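Local structure of integral membrane indolylacetylinositol arabinosyltransferase EmbC (Mycolicibacterium smegmatis, 7BVE) at residues F499-R504 with P569-H574; I560-M565 with G577-L582. The protein probably transfers arabinose units onto growing arabinan chains of the mycobacterial cell wall, as a membrane-embedded glycosyltransferase of the emb family. All blocks are in the same frame, centred on the assembly; numbering follows the deposited sequence.

Interaction 1: residues F499-R504 with P569-H574. With PO4 (phosphate ion), chain F.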
loop_
_atom_site.group_PDB
_atom_site.type_symbol
_atom_site.label_atom_id
_atom_site.label_comp_id
_atom_site.label_asym_id
_atom_site.label_seq_id
_atom_site.Cartn_x
_atom_site.Cartn_y
_atom_site.Cartn_z
ATOM N N PHE A 499 1.896 7.267 13.599
ATOM C CA PHE A 499 2.658 7.415 12.371
ATOM C C PHE A 499 2.177 6.496 11.261
ATOM O O PHE A 499 2.748 6.514 10.168
ATOM C CB PHE A 499 4.155 7.209 12.637
ATOM C CG PHE A 499 4.502 5.928 13.347
ATOM C CD1 PHE A 499 4.683 4.752 12.647
ATOM C CD2 PHE A 499 4.683 5.914 14.715
ATOM C CE1 PHE A 499 5.010 3.591 13.299
ATOM C CE2 PHE A 499 5.022 4.757 15.367
ATOM C CZ PHE A 499 5.178 3.596 14.658
ATOM N N ASP A 500 1.141 5.700 11.513
ATOM C CA ASP A 500 0.519 4.865 10.500
ATOM C C ASP A 500 -0.690 5.532 9.870
ATOM O O ASP A 500 -1.535 4.847 9.293
ATOM C CB ASP A 500 0.125 3.523 11.103
ATOM C CG ASP A 500 1.320 2.678 11.444
ATOM O OD1 ASP A 500 2.339 2.799 10.744
ATOM O OD2 ASP A 500 1.255 1.902 12.416
ATOM N N GLU A 501 -0.777 6.858 9.955
ATOM C CA GLU A 501 -1.903 7.609 9.416
ATOM C C GLU A 501 -1.945 7.591 7.892
ATOM O O GLU A 501 -3.016 7.785 7.312
ATOM C CB GLU A 501 -1.848 9.032 9.990
ATOM C CG GLU A 501 -2.783 10.103 9.423
ATOM C CD GLU A 501 -4.267 9.777 9.534
ATOM O OE1 GLU A 501 -4.665 8.990 10.405
ATOM O OE2 GLU A 501 -5.044 10.337 8.746
ATOM N N HIS A 502 -0.832 7.274 7.231
ATOM C CA HIS A 502 -0.835 7.161 5.778
ATOM C C HIS A 502 -1.628 5.962 5.275
ATOM O O HIS A 502 -1.936 5.905 4.085
ATOM C CB HIS A 502 0.595 7.074 5.250
ATOM C CG HIS A 502 1.317 5.827 5.652
ATOM N ND1 HIS A 502 1.989 5.708 6.848
ATOM C CD2 HIS A 502 1.460 4.640 5.021
ATOM C CE1 HIS A 502 2.521 4.503 6.932
ATOM N NE2 HIS A 502 2.213 3.835 5.838
ATOM N N ILE A 503 -1.966 5.008 6.145
ATOM C CA ILE A 503 -2.673 3.801 5.727
ATOM C C ILE A 503 -4.122 4.107 5.375
ATOM O O ILE A 503 -4.683 3.498 4.457
ATOM C CB ILE A 503 -2.527 2.736 6.830
ATOM C CG1 ILE A 503 -1.069 2.307 6.914
ATOM C CG2 ILE A 503 -3.383 1.518 6.588
ATOM C CD1 ILE A 503 -0.758 1.410 8.062
ATOM N N ARG A 504 -4.732 5.086 6.045
ATOM C CA ARG A 504 -6.082 5.517 5.691
ATOM C C ARG A 504 -6.130 6.106 4.283
ATOM O O ARG A 504 -7.039 5.802 3.499
ATOM C CB ARG A 504 -6.578 6.524 6.725
ATOM C CG ARG A 504 -7.951 7.063 6.451
ATOM C CD ARG A 504 -8.438 8.021 7.519
ATOM N NE ARG A 504 -8.836 7.378 8.764
ATOM C CZ ARG A 504 -8.269 7.595 9.938
ATOM N NH1 ARG A 504 -7.266 8.449 10.046
ATOM N NH2 ARG A 504 -8.707 6.965 11.012
ATOM N N PRO A 569 -7.198 4.195 16.800
ATOM C CA PRO A 569 -6.476 2.915 16.731
ATOM C C PRO A 569 -6.604 2.201 15.401
ATOM O O PRO A 569 -5.702 1.442 15.036
ATOM C CB PRO A 569 -7.114 2.098 17.858
ATOM C CG PRO A 569 -7.715 3.098 18.756
ATOM C CD PRO A 569 -8.197 4.187 17.877
ATOM N N THR A 570 -7.693 2.401 14.674
ATOM C CA THR A 570 -7.902 1.769 13.383
ATOM C C THR A 570 -7.994 2.841 12.311
ATOM O O THR A 570 -8.566 3.908 12.530
ATOM C CB THR A 570 -9.171 0.928 13.378
ATOM O OG1 THR A 570 -10.293 1.767 13.663
ATOM C CG2 THR A 570 -9.094 -0.162 14.420
ATOM N N LYS A 571 -7.429 2.551 11.146
ATOM C CA LYS A 571 -7.349 3.519 10.059
ATOM C C LYS A 571 -8.261 3.035 8.941
ATOM O O LYS A 571 -7.813 2.367 8.010
ATOM C CB LYS A 571 -5.920 3.676 9.571
ATOM C CG LYS A 571 -4.918 4.050 10.640
ATOM C CD LYS A 571 -5.201 5.406 11.224
ATOM C CE LYS A 571 -4.071 5.874 12.105
ATOM N NZ LYS A 571 -3.951 5.106 13.354
ATOM N N TRP A 572 -9.536 3.386 9.026
ATOM C CA TRP A 572 -10.516 3.026 8.017
ATOM C C TRP A 572 -10.954 4.259 7.246
ATOM O O TRP A 572 -10.681 5.395 7.629
ATOM C CB TRP A 572 -11.728 2.339 8.643
ATOM C CG TRP A 572 -11.402 1.020 9.202
ATOM C CD1 TRP A 572 -11.208 0.710 10.507
ATOM C CD2 TRP A 572 -11.181 -0.179 8.468
ATOM N NE1 TRP A 572 -10.894 -0.615 10.639
ATOM C CE2 TRP A 572 -10.869 -1.184 9.396
ATOM C CE3 TRP A 572 -11.227 -0.504 7.113
ATOM C CZ2 TRP A 572 -10.606 -2.489 9.015
ATOM C CZ3 TRP A 572 -10.964 -1.799 6.736
ATOM C CH2 TRP A 572 -10.659 -2.777 7.683
ATOM N N THR A 573 -11.648 4.012 6.145
ATOM C CA THR A 573 -12.075 5.072 5.247
ATOM C C THR A 573 -13.432 5.641 5.644
ATOM O O THR A 573 -13.693 6.824 5.415
ATOM C CB THR A 573 -12.079 4.538 3.810
ATOM O OG1 THR A 573 -10.805 3.970 3.525
ATOM C CG2 THR A 573 -12.301 5.631 2.809
ATOM N N HIS A 574 -14.275 4.857 6.307
ATOM C CA HIS A 574 -15.558 5.370 6.780
ATOM C C HIS A 574 -15.459 6.220 8.033
ATOM O O HIS A 574 -16.498 6.593 8.576
ATOM C CB HIS A 574 -16.552 4.234 7.019
ATOM C CG HIS A 574 -16.021 3.129 7.867
ATOM N ND1 HIS A 574 -15.404 2.017 7.327
ATOM C CD2 HIS A 574 -15.992 2.952 9.206
ATOM C CE1 HIS A 574 -15.039 1.205 8.303
ATOM N NE2 HIS A 574 -15.378 1.753 9.446
HETATM P P PO4 F . -13.732 1.227 14.999
HETATM O O1 PO4 F . -14.930 2.103 15.268
HETATM O O2 PO4 F . -13.836 0.641 13.616
HETATM O O3 PO4 F . -12.479 2.057 15.113
HETATM O O4 PO4 F . -13.675 0.110 16.008
#
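The guanidinium of Arg504 is the flat group on which this contact turns: Lys571 lies over one face, with its CA 3.8 Å from Arg504 NH2, while two acceptors take up the edge. One is the carbonyl of Trp572, whose O accepts from Arg504 NE at 2.9 Å; the N-H...O angle of 148° is moderately bent, and the oxygen stays 9° from the guanidinium plane. The other is the carboxylate of Glu501, three residues earlier in the same segment, with OE1 in a salt bridge 2.7 Å from Arg504 NH1. The arginine reaches the loop because its CG is anti to the backbone N (chi1 179°) and the chain stays extended until it bends at chi3. Lys571 crosses both Arg504 and Glu501 at about a right angle, setting its CE 3.6 Å from Glu501 OE1. Its ammonium turns away from the carboxylate to the carbonyl of Thr568, while Arg504 NH2 bonds to the hydroxyl of that same threonine. On the far side of the loop, Thr570 OG1 donates to phosphate O3 at 2.6 Å, an ion also held by Arg383, and the Trp572 indole, in cation-pi contact with Arg507, touches bound ethambutol. The hydrogen bond to the main chain of Trp572 probably helps to place this residue of the ethambutol pocket from the second shell. Glu501, bridged to Arg504 and with its OE1 4.9 Å from Lys571 NZ, too far for a salt bridge, probably offsets part of the positive charge gathered in this partly buried region.

Interaction 2: residues I560-M565 with G577-L582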
loop_
_atom_site.group_PDB
_atom_site.type_symbol
_atom_site.label_atom_id
_atom_site.label_comp_id
_atom_site.label_asym_id
_atom_site.label_seq_id
_atom_site.Cartn_x
_atom_site.Cartn_y
_atom_site.Cartn_z
ATOM N N ILE A 560 -7.910 21.283 12.974
ATOM C CA ILE A 560 -7.625 20.511 14.183
ATOM C C ILE A 560 -8.360 19.167 14.155
ATOM O O ILE A 560 -7.889 18.187 14.737
ATOM C CB ILE A 560 -7.945 21.343 15.442
ATOM C CG1 ILE A 560 -7.116 22.615 15.455
ATOM C CG2 ILE A 560 -7.517 20.641 16.708
ATOM C CD1 ILE A 560 -7.567 23.614 16.493
ATOM N N SER A 561 -9.472 19.066 13.422
ATOM C CA SER A 561 -10.124 17.769 13.252
ATOM C C SER A 561 -9.286 16.824 12.399
ATOM O O SER A 561 -9.142 15.642 12.742
ATOM C CB SER A 561 -11.505 17.959 12.635
ATOM O OG SER A 561 -12.344 18.703 13.498
ATOM N N PHE A 562 -8.716 17.331 11.294
ATOM C CA PHE A 562 -7.767 16.532 10.511
ATOM C C PHE A 562 -6.558 16.093 11.329
ATOM O O PHE A 562 -6.072 14.970 11.164
ATOM C CB PHE A 562 -7.271 17.290 9.287
ATOM C CG PHE A 562 -8.153 17.172 8.094
ATOM C CD1 PHE A 562 -8.158 16.004 7.349
ATOM C CD2 PHE A 562 -8.922 18.236 7.666
ATOM C CE1 PHE A 562 -8.938 15.880 6.234
ATOM C CE2 PHE A 562 -9.707 18.125 6.549
ATOM C CZ PHE A 562 -9.717 16.948 5.827
ATOM N N LEU A 563 -6.043 16.961 12.200
ATOM C CA LEU A 563 -4.869 16.562 12.975
ATOM C C LEU A 563 -5.228 15.595 14.095
ATOM O O LEU A 563 -4.437 14.713 14.430
ATOM C CB LEU A 563 -4.152 17.779 13.547
ATOM C CG LEU A 563 -3.419 18.642 12.530
ATOM C CD1 LEU A 563 -2.841 19.859 13.212
ATOM C CD2 LEU A 563 -2.335 17.837 11.855
ATOM N N ALA A 564 -6.405 15.746 14.694
ATOM C CA ALA A 564 -6.787 14.870 15.789
ATOM C C ALA A 564 -7.211 13.498 15.306
ATOM O O ALA A 564 -7.144 12.541 16.077
ATOM C CB ALA A 564 -7.915 15.502 16.598
ATOM N N MET A 565 -7.632 13.378 14.058
ATOM C CA MET A 565 -8.045 12.085 13.533
ATOM C C MET A 565 -6.848 11.072 13.375
ATOM O O MET A 565 -7.069 9.891 13.115
ATOM C CB MET A 565 -8.769 12.329 12.209
ATOM C CG MET A 565 -9.604 11.186 11.667
ATOM S SD MET A 565 -10.360 11.621 10.098
ATOM C CE MET A 565 -8.896 11.735 9.080
ATOM N N GLY A 577 -16.677 10.221 7.791
ATOM C CA GLY A 577 -18.056 10.645 7.910
ATOM C C GLY A 577 -18.320 11.661 8.998
ATOM O O GLY A 577 -19.437 12.179 9.069
ATOM N N VAL A 578 -17.330 11.955 9.848
ATOM C CA VAL A 578 -17.457 13.001 10.861
ATOM C C VAL A 578 -17.385 14.399 10.281
ATOM O O VAL A 578 -17.682 15.364 10.991
ATOM C CB VAL A 578 -16.355 12.884 11.931
ATOM C CG1 VAL A 578 -16.474 11.593 12.667
ATOM C CG2 VAL A 578 -14.996 12.968 11.294
ATOM N N PHE A 579 -16.984 14.543 9.022
ATOM C CA PHE A 579 -16.847 15.839 8.381
ATOM C C PHE A 579 -18.093 16.253 7.627
ATOM O O PHE A 579 -18.032 17.190 6.834
ATOM C CB PHE A 579 -15.662 15.833 7.421
ATOM C CG PHE A 579 -14.337 15.688 8.094
ATOM C CD1 PHE A 579 -13.731 16.772 8.695
ATOM C CD2 PHE A 579 -13.688 14.470 8.111
ATOM C CE1 PHE A 579 -12.509 16.638 9.312
ATOM C CE2 PHE A 579 -12.466 14.334 8.729
ATOM C CZ PHE A 579 -11.880 15.417 9.327
ATOM N N ALA A 580 -19.219 15.577 7.840
ATOM C CA ALA A 580 -20.414 15.889 7.070
ATOM C C ALA A 580 -21.102 17.159 7.541
ATOM O O ALA A 580 -21.898 17.727 6.789
ATOM C CB ALA A 580 -21.391 14.721 7.125
ATOM N N GLY A 581 -20.823 17.619 8.757
ATOM C CA GLY A 581 -21.381 18.871 9.235
ATOM C C GLY A 581 -20.520 20.061 8.879
ATOM O O GLY A 581 -21.028 21.153 8.623
ATOM N N LEU A 582 -19.202 19.857 8.863
ATOM C CA LEU A 582 -18.257 20.909 8.500
ATOM C C LEU A 582 -18.196 21.140 7.004
ATOM O O LEU A 582 -17.697 22.184 6.568
ATOM C CB LEU A 582 -16.866 20.537 8.993
ATOM C CG LEU A 582 -16.724 20.330 10.495
ATOM C CD1 LEU A 582 -15.366 19.750 10.794
ATOM C CD2 LEU A 582 -16.942 21.633 11.241
#
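Phe579 meets Phe562 in a face-to-face stack, the ring centroids 4.8 Å apart and the planes inclined by 25°. The pair is not in perfect register: Phe579 CZ sits 4.1 Å above the Phe562 plane, over the centre of that ring, so the outer part of one phenyl covers the middle of the other. A different side of Phe579 receives Met565, whose SD comes to its edge, 3.7 Å from CE2 and 80° off the ring normal. The methionine gets there with CG anti to the backbone N (chi1 -164°) and bends only at chi3. Ser561 adds its CB, 3.7 Å from Phe579 CE1. The Met-aromatic contact and the stack together join the C-terminal turn of helix 548-564 to the chain just ahead of helix 582-592, within the GT-C-type membrane region. Ser561, Phe562 and Met565, at positions i, i+1 and i+4, all reach the one ring. Met565 N is bonded to Ser561 O, 3.0 Å away, which ties the two residues together. Further out, Ser561 OG is bonded to the carbonyl of Ile557, while CB, which points towards the other segment, is the atom that meets the phenyl; Leu582 CD1 lies near the hydroxyl oxygen. Leu526 of helix 517-539 touches both phenylalanines, and Phe374 of helix 361-378 packs against Phe579.

Overall arrangement
From the N terminus, the chain first passes residues 499-504, leading into helix 502-508, then helix 517-539, and next residues 560-565 at the end of helix 548-564. Residues 569-574 then return to the first segment, so interaction 1 closes a long, largely helical excursion; residues 577-582 follow and close interaction 2 across a span of only 11 residues without helix or strand. The two closures cross, their segments alternating along the chain, with centres about 14 Å apart. They meet where Arg504 NH1 makes a weak hydrogen bond to Met565 O. Together they tie the connection between helices 548-564 and 582-592 to its surroundings, interaction 1 through its middle, beside the ethambutol pocket, and interaction 2 through its two ends.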